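Local structure of putative endonuclease/exonuclease/phosphatase family protein (Bacteroides thetaiotaomicron, 3MPR) at residues Gln3-Thr8 with Lys130-Glu135; Trp114-Pro119 with His142-Gly147. The protein is probably a metal-dependent nuclease of the endonuclease/exonuclease/phosphatase family, expected to cleave phosphodiester bonds in nucleic acids. All blocks are in the same frame, centred on the assembly; numbering follows the deposited sequence.

Contact 1 of 2, residues Gln3-Thr8 with Lys130-Glu135; sequences QPTSLT and KDTGFE
Thr132 OG1 is held from two directions: it donates to Thr5 OG1 at 2.6 Å and accepts from the backbone N of Phe134 at 3.2 Å, with an N-H...O angle of 160°. The second bond closes an ST turn, which fixes the rotation of the threonine and presents its hydroxyl to the neighbouring strand. The chi1 of 65° sets OG1 between the backbone N and the carbonyl carbon, the position from which it can face Phe134 N, while Thr132 CG2 lies 3.7 Å from Pro4 O. A valine in place of Thr132 would keep much of the bulk but would probably leave Thr5 OG1 without its donor and the Phe134 amide without its side-chain acceptor. In the fold, the turn belongs to the hairpin between strands 121-129 and 135-142 of one sheet, whereas Thr5 begins strand 5-13 of the other, so the hydroxyl pair ties together, at one end, the two central sheets of the DNase I-like alpha/beta sandwich. Phe134 carries the apolar half of the contact. Phe134 CD2 is 3.9 Å from Thr5 CG2, and Leu7 CD1 comes to the edge of the ring, near its plane, 4.3 Å from Phe134 CE2. With CG anti to the backbone N (chi1 173°), the ring swings into the interior, where it also stacks with Phe289 of strand 283-289. At the outer margin the link is made by water: one molecule accepts from Gln3 N at 2.9 Å and lies 3.1 Å from Thr132 O.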
loop_
_atom_site.group_PDB
_atom_site.type_symbol
_atom_site.label_atom_id
_atom_site.label_comp_id
_atom_site.label_asym_id
_atom_site.label_seq_id
_atom_site.Cartn_x
_atom_site.Cartn_y
_atom_site.Cartn_z
ATOM N N GLN A 3 -12.528 6.140 -24.452
ATOM C CA GLN A 3 -11.500 5.395 -23.733
ATOM C C GLN A 3 -12.013 4.832 -22.411
ATOM O O GLN A 3 -12.809 5.487 -21.727
ATOM C CB GLN A 3 -10.290 6.291 -23.469
ATOM C CG GLN A 3 -9.694 6.892 -24.723
ATOM C CD GLN A 3 -9.371 5.837 -25.757
ATOM O OE1 GLN A 3 -8.851 4.767 -25.431
ATOM N NE2 GLN A 3 -9.691 6.125 -27.015
ATOM N N PRO A 4 -11.537 3.630 -22.035
ATOM C CA PRO A 4 -11.910 3.110 -20.715
ATOM C C PRO A 4 -11.267 3.981 -19.646
ATOM O O PRO A 4 -10.253 4.633 -19.902
ATOM C CB PRO A 4 -11.293 1.703 -20.685
ATOM C CG PRO A 4 -10.363 1.617 -21.893
ATOM C CD PRO A 4 -10.345 2.957 -22.577
ATOM N N THR A 5 -11.848 3.999 -18.456
ATOM C CA THR A 5 -11.345 4.876 -17.411
ATOM C C THR A 5 -10.917 4.037 -16.219
ATOM O O THR A 5 -11.639 3.135 -15.808
ATOM C CB THR A 5 -12.421 5.885 -16.980
ATOM O OG1 THR A 5 -12.782 6.694 -18.105
ATOM C CG2 THR A 5 -11.906 6.783 -15.856
ATOM N N SER A 6 -9.729 4.313 -15.690
ATOM C CA SER A 6 -9.295 3.685 -14.436
ATOM C C SER A 6 -9.305 4.690 -13.295
ATOM O O SER A 6 -8.814 5.812 -13.445
ATOM C CB SER A 6 -7.891 3.086 -14.589
ATOM O OG SER A 6 -7.946 2.000 -15.473
ATOM N N LEU A 7 -9.878 4.291 -12.160
ATOM C CA LEU A 7 -9.971 5.160 -10.989
ATOM C C LEU A 7 -9.476 4.446 -9.732
ATOM O O LEU A 7 -9.804 3.287 -9.509
ATOM C CB LEU A 7 -11.439 5.531 -10.736
ATOM C CG LEU A 7 -12.179 6.390 -11.742
ATOM C CD1 LEU A 7 -13.636 6.509 -11.330
ATOM C CD2 LEU A 7 -11.527 7.759 -11.842
ATOM N N THR A 8 -8.740 5.154 -8.882
ATOM C CA THR A 8 -8.462 4.633 -7.550
ATOM C C THR A 8 -9.256 5.449 -6.548
ATOM O O THR A 8 -9.079 6.661 -6.462
ATOM C CB THR A 8 -6.980 4.738 -7.207
ATOM O OG1 THR A 8 -6.249 3.896 -8.096
ATOM C CG2 THR A 8 -6.731 4.285 -5.770
ATOM N N LYS A 130 -11.072 14.458 -16.602
ATOM C CA LYS A 130 -10.468 15.372 -17.567
ATOM C C LYS A 130 -9.858 14.639 -18.763
ATOM O O LYS A 130 -9.867 15.159 -19.879
ATOM C CB LYS A 130 -9.421 16.258 -16.891
ATOM C CG LYS A 130 -10.022 17.312 -15.975
ATOM C CD LYS A 130 -8.952 18.231 -15.399
ATOM C CE LYS A 130 -9.580 19.442 -14.736
ATOM N NZ LYS A 130 -8.576 20.374 -14.126
ATOM N N ASP A 131 -9.340 13.433 -18.549
ATOM C CA ASP A 131 -8.748 12.712 -19.669
ATOM C C ASP A 131 -9.790 12.047 -20.571
ATOM O O ASP A 131 -9.816 12.296 -21.774
ATOM C CB ASP A 131 -7.660 11.716 -19.230
ATOM C CG ASP A 131 -8.115 10.784 -18.127
ATOM O OD1 ASP A 131 -9.305 10.815 -17.741
ATOM O OD2 ASP A 131 -7.270 10.002 -17.641
ATOM N N THR A 132 -10.673 11.237 -20.000
ATOM C CA THR A 132 -11.567 10.431 -20.828
ATOM C C THR A 132 -12.948 11.040 -21.003
ATOM O O THR A 132 -13.716 10.608 -21.868
ATOM C CB THR A 132 -11.759 9.019 -20.246
ATOM O OG1 THR A 132 -12.437 9.111 -18.985
ATOM C CG2 THR A 132 -10.422 8.329 -20.053
ATOM N N GLY A 133 -13.281 12.017 -20.168
ATOM C CA GLY A 133 -14.614 12.592 -20.194
ATOM C C GLY A 133 -15.654 11.777 -19.437
ATOM O O GLY A 133 -16.826 12.169 -19.361
ATOM N N PHE A 134 -15.237 10.647 -18.869
ATOM C CA PHE A 134 -16.155 9.783 -18.119
ATOM C C PHE A 134 -16.831 10.563 -16.991
ATOM O O PHE A 134 -16.154 11.205 -16.185
ATOM C CB PHE A 134 -15.391 8.573 -17.548
ATOM C CG PHE A 134 -16.207 7.710 -16.613
ATOM C CD1 PHE A 134 -17.437 7.206 -17.002
ATOM C CD2 PHE A 134 -15.723 7.379 -15.359
ATOM C CE1 PHE A 134 -18.190 6.417 -16.148
ATOM C CE2 PHE A 134 -16.466 6.573 -14.511
ATOM C CZ PHE A 134 -17.692 6.096 -14.904
ATOM N N GLU A 135 -18.158 10.501 -16.934
ATOM C CA GLU A 135 -18.912 11.148 -15.859
ATOM C C GLU A 135 -19.513 10.130 -14.886
ATOM O O GLU A 135 -19.998 9.084 -15.298
ATOM C CB GLU A 135 -20.020 12.028 -16.451
ATOM C CG GLU A 135 -19.473 13.196 -17.252
ATOM C CD GLU A 135 -20.562 14.119 -17.768
ATOM O OE1 GLU A 135 -21.531 14.382 -17.026
ATOM O OE2 GLU A 135 -20.444 14.573 -18.921
HETATM O O HOH W 1 -14.847 7.614 -22.426
HETATM O O HOH W 2 -12.653 9.030 -24.254
#

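Contact 2 of 2, residues Trp114-Pro119 with His142-Gly147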
loop_
_atom_site.group_PDB
_atom_site.type_symbol
_atom_site.label_atom_id
_atom_site.label_comp_id
_atom_site.label_asym_id
_atom_site.label_seq_id
_atom_site.Cartn_x
_atom_site.Cartn_y
_atom_site.Cartn_z
ATOM N N TRP A 114 -35.643 9.805 11.293
ATOM C CA TRP A 114 -36.287 8.660 11.924
ATOM C C TRP A 114 -35.833 8.498 13.381
ATOM O O TRP A 114 -36.049 9.393 14.190
ATOM C CB TRP A 114 -36.062 7.395 11.079
ATOM C CG TRP A 114 -36.506 7.601 9.644
ATOM C CD1 TRP A 114 -37.765 7.430 9.147
ATOM C CD2 TRP A 114 -35.699 8.052 8.539
ATOM N NE1 TRP A 114 -37.791 7.728 7.803
ATOM C CE2 TRP A 114 -36.540 8.119 7.407
ATOM C CE3 TRP A 114 -34.351 8.403 8.400
ATOM C CZ2 TRP A 114 -36.079 8.527 6.154
ATOM C CZ3 TRP A 114 -33.891 8.797 7.155
ATOM C CH2 TRP A 114 -34.753 8.858 6.048
ATOM N N ASP A 115 -35.182 7.386 13.705
ATOM C CA ASP A 115 -34.795 7.098 15.093
ATOM C C ASP A 115 -33.323 7.402 15.429
ATOM O O ASP A 115 -32.784 6.917 16.434
ATOM C CB ASP A 115 -35.143 5.644 15.446
ATOM C CG ASP A 115 -34.401 4.632 14.572
ATOM O OD1 ASP A 115 -33.744 5.047 13.596
ATOM O OD2 ASP A 115 -34.478 3.419 14.859
ATOM N N ALA A 116 -32.679 8.219 14.605
ATOM C CA ALA A 116 -31.266 8.541 14.811
ATOM C C ALA A 116 -31.079 9.542 15.959
ATOM O O ALA A 116 -32.005 10.277 16.294
ATOM C CB ALA A 116 -30.654 9.077 13.521
ATOM N N VAL A 117 -29.890 9.570 16.558
ATOM C CA VAL A 117 -29.614 10.505 17.654
ATOM C C VAL A 117 -28.877 11.769 17.207
ATOM O O VAL A 117 -28.974 12.814 17.856
ATOM C CB VAL A 117 -28.824 9.840 18.797
ATOM C CG1 VAL A 117 -29.648 8.726 19.428
ATOM C CG2 VAL A 117 -27.500 9.304 18.280
ATOM N N LEU A 118 -28.137 11.680 16.104
ATOM C CA LEU A 118 -27.442 12.846 15.566
ATOM C C LEU A 118 -27.837 13.106 14.113
ATOM O O LEU A 118 -28.195 12.176 13.393
ATOM C CB LEU A 118 -25.925 12.661 15.673
ATOM C CG LEU A 118 -25.214 13.095 16.962
ATOM C CD1 LEU A 118 -25.994 12.712 18.195
ATOM C CD2 LEU A 118 -23.808 12.512 17.022
ATOM N N PRO A 119 -27.778 14.373 13.674
ATOM C CA PRO A 119 -27.963 14.611 12.237
ATOM C C PRO A 119 -26.818 13.969 11.476
ATOM O O PRO A 119 -25.700 13.901 11.982
ATOM C CB PRO A 119 -27.882 16.133 12.110
ATOM C CG PRO A 119 -27.058 16.559 13.312
ATOM C CD PRO A 119 -27.476 15.615 14.412
ATOM N N HIS A 142 -21.836 9.127 6.624
ATOM C CA HIS A 142 -21.510 8.534 7.908
ATOM C C HIS A 142 -22.842 8.290 8.602
ATOM O O HIS A 142 -23.545 9.238 8.947
ATOM C CB HIS A 142 -20.643 9.495 8.729
ATOM C CG HIS A 142 -20.165 8.919 10.024
ATOM N ND1 HIS A 142 -19.242 9.555 10.827
ATOM C CD2 HIS A 142 -20.475 7.759 10.652
ATOM C CE1 HIS A 142 -19.009 8.814 11.898
ATOM N NE2 HIS A 142 -19.748 7.721 11.818
HETATM N N MSE A 143 -23.190 7.018 8.768
HETATM C CA MSE A 143 -24.489 6.598 9.294
HETATM C C MSE A 143 -24.620 6.821 10.807
HETATM O O MSE A 143 -23.624 6.978 11.512
HETATM C CB MSE A 143 -24.694 5.115 9.001
HETATM C CG MSE A 143 -24.815 4.746 7.538
HETATM SE SE MSE A 143 -26.557 5.347 6.874
HETATM C CE MSE A 143 -26.913 3.906 5.620
ATOM N N ASP A 144 -25.856 6.813 11.311
ATOM C CA ASP A 144 -26.078 6.981 12.743
ATOM C C ASP A 144 -25.813 5.655 13.457
ATOM O O ASP A 144 -26.086 4.590 12.909
ATOM C CB ASP A 144 -27.506 7.453 13.020
ATOM C CG ASP A 144 -27.696 7.907 14.454
ATOM O OD1 ASP A 144 -28.356 7.189 15.234
ATOM O OD2 ASP A 144 -27.166 8.971 14.801
ATOM N N HIS A 145 -25.289 5.713 14.679
ATOM C CA HIS A 145 -24.928 4.481 15.382
ATOM C C HIS A 145 -26.087 3.871 16.167
ATOM O O HIS A 145 -26.075 2.679 16.459
ATOM C CB HIS A 145 -23.728 4.710 16.304
ATOM C CG HIS A 145 -23.944 5.790 17.317
ATOM N ND1 HIS A 145 -24.248 7.088 16.969
ATOM C CD2 HIS A 145 -23.909 5.763 18.671
ATOM C CE1 HIS A 145 -24.386 7.816 18.063
ATOM N NE2 HIS A 145 -24.177 7.037 19.109
ATOM N N ILE A 146 -27.084 4.689 16.491
ATOM C CA ILE A 146 -28.227 4.254 17.297
ATOM C C ILE A 146 -29.457 3.899 16.461
ATOM O O ILE A 146 -30.108 2.885 16.710
ATOM C CB ILE A 146 -28.667 5.346 18.298
ATOM C CG1 ILE A 146 -27.536 5.693 19.275
ATOM C CG2 ILE A 146 -29.933 4.914 19.036
ATOM C CD1 ILE A 146 -26.924 4.497 19.976
ATOM N N GLY A 147 -29.772 4.735 15.474
ATOM C CA GLY A 147 -31.001 4.580 14.716
ATOM C C GLY A 147 -30.977 3.507 13.645
ATOM O O GLY A 147 -30.517 3.741 12.530
#
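Asp144 meets the 114-119 loop along the whole of its short side chain. Asp144 CB lies 3.6 Å from Ala116 CB, and Asp144 CG comes closer to the same methyl, at 3.3 Å. With CG anti to the backbone N (chi1 -168°), the carboxylate is carried across to the backbone of the facing loop. There Asp144 OD1 accepts from Val117 N at 3.1 Å, a donor standing 43° out of the carboxylate plane. Within its own loop Asp144 OD1 reaches back to Gly147 N, 2.8 Å away and received by the anti lone pair, and to Ile146 N, so three amides grip it; the bond from Ile146 N makes an Asx turn and that from Gly147 N an Asx motif. Asp144 OD2 takes Leu118 N at 3.2 Å, again from above the plane, and is also in a salt bridge with Arg120, which probably helps to offset the buried negative charge. Beside this polar knot Val117 forks: Val117 CG1 packs on Ile146 CB at 3.7 Å, and Val117 CG2 approaches His145 CE1 at 3.5 Å. Gly147 is the N-cap residue of helix 148-164, and Asp115 accepts from the Lys149 and Ala150 amides in that helix's first turn. The contact thus brings the loop leading into strand 121-129 against the connection by which strand 135-142 passes into helix 148-164.

How the contacts relate
Contacts 1 and 2 illustrate how one pair of strands can serve two regions of a fold. Strands 121-129 and 135-142 run between them: contact 1 uses the turn joining the pair, contact 2 the loops at their other ends. The centres are about 35 Å apart, the nearest atoms about 18 Å, and the two lie on opposite sides of the chain's centre. Only contact 2 is near the metal site: the side chain of His145 is about 9 Å from that of Glu51, a magnesium ligand in a structure of this protein, though no metal is bound to this chain here. Contact 1 lies away from that site, at the far end of the same pair of strands.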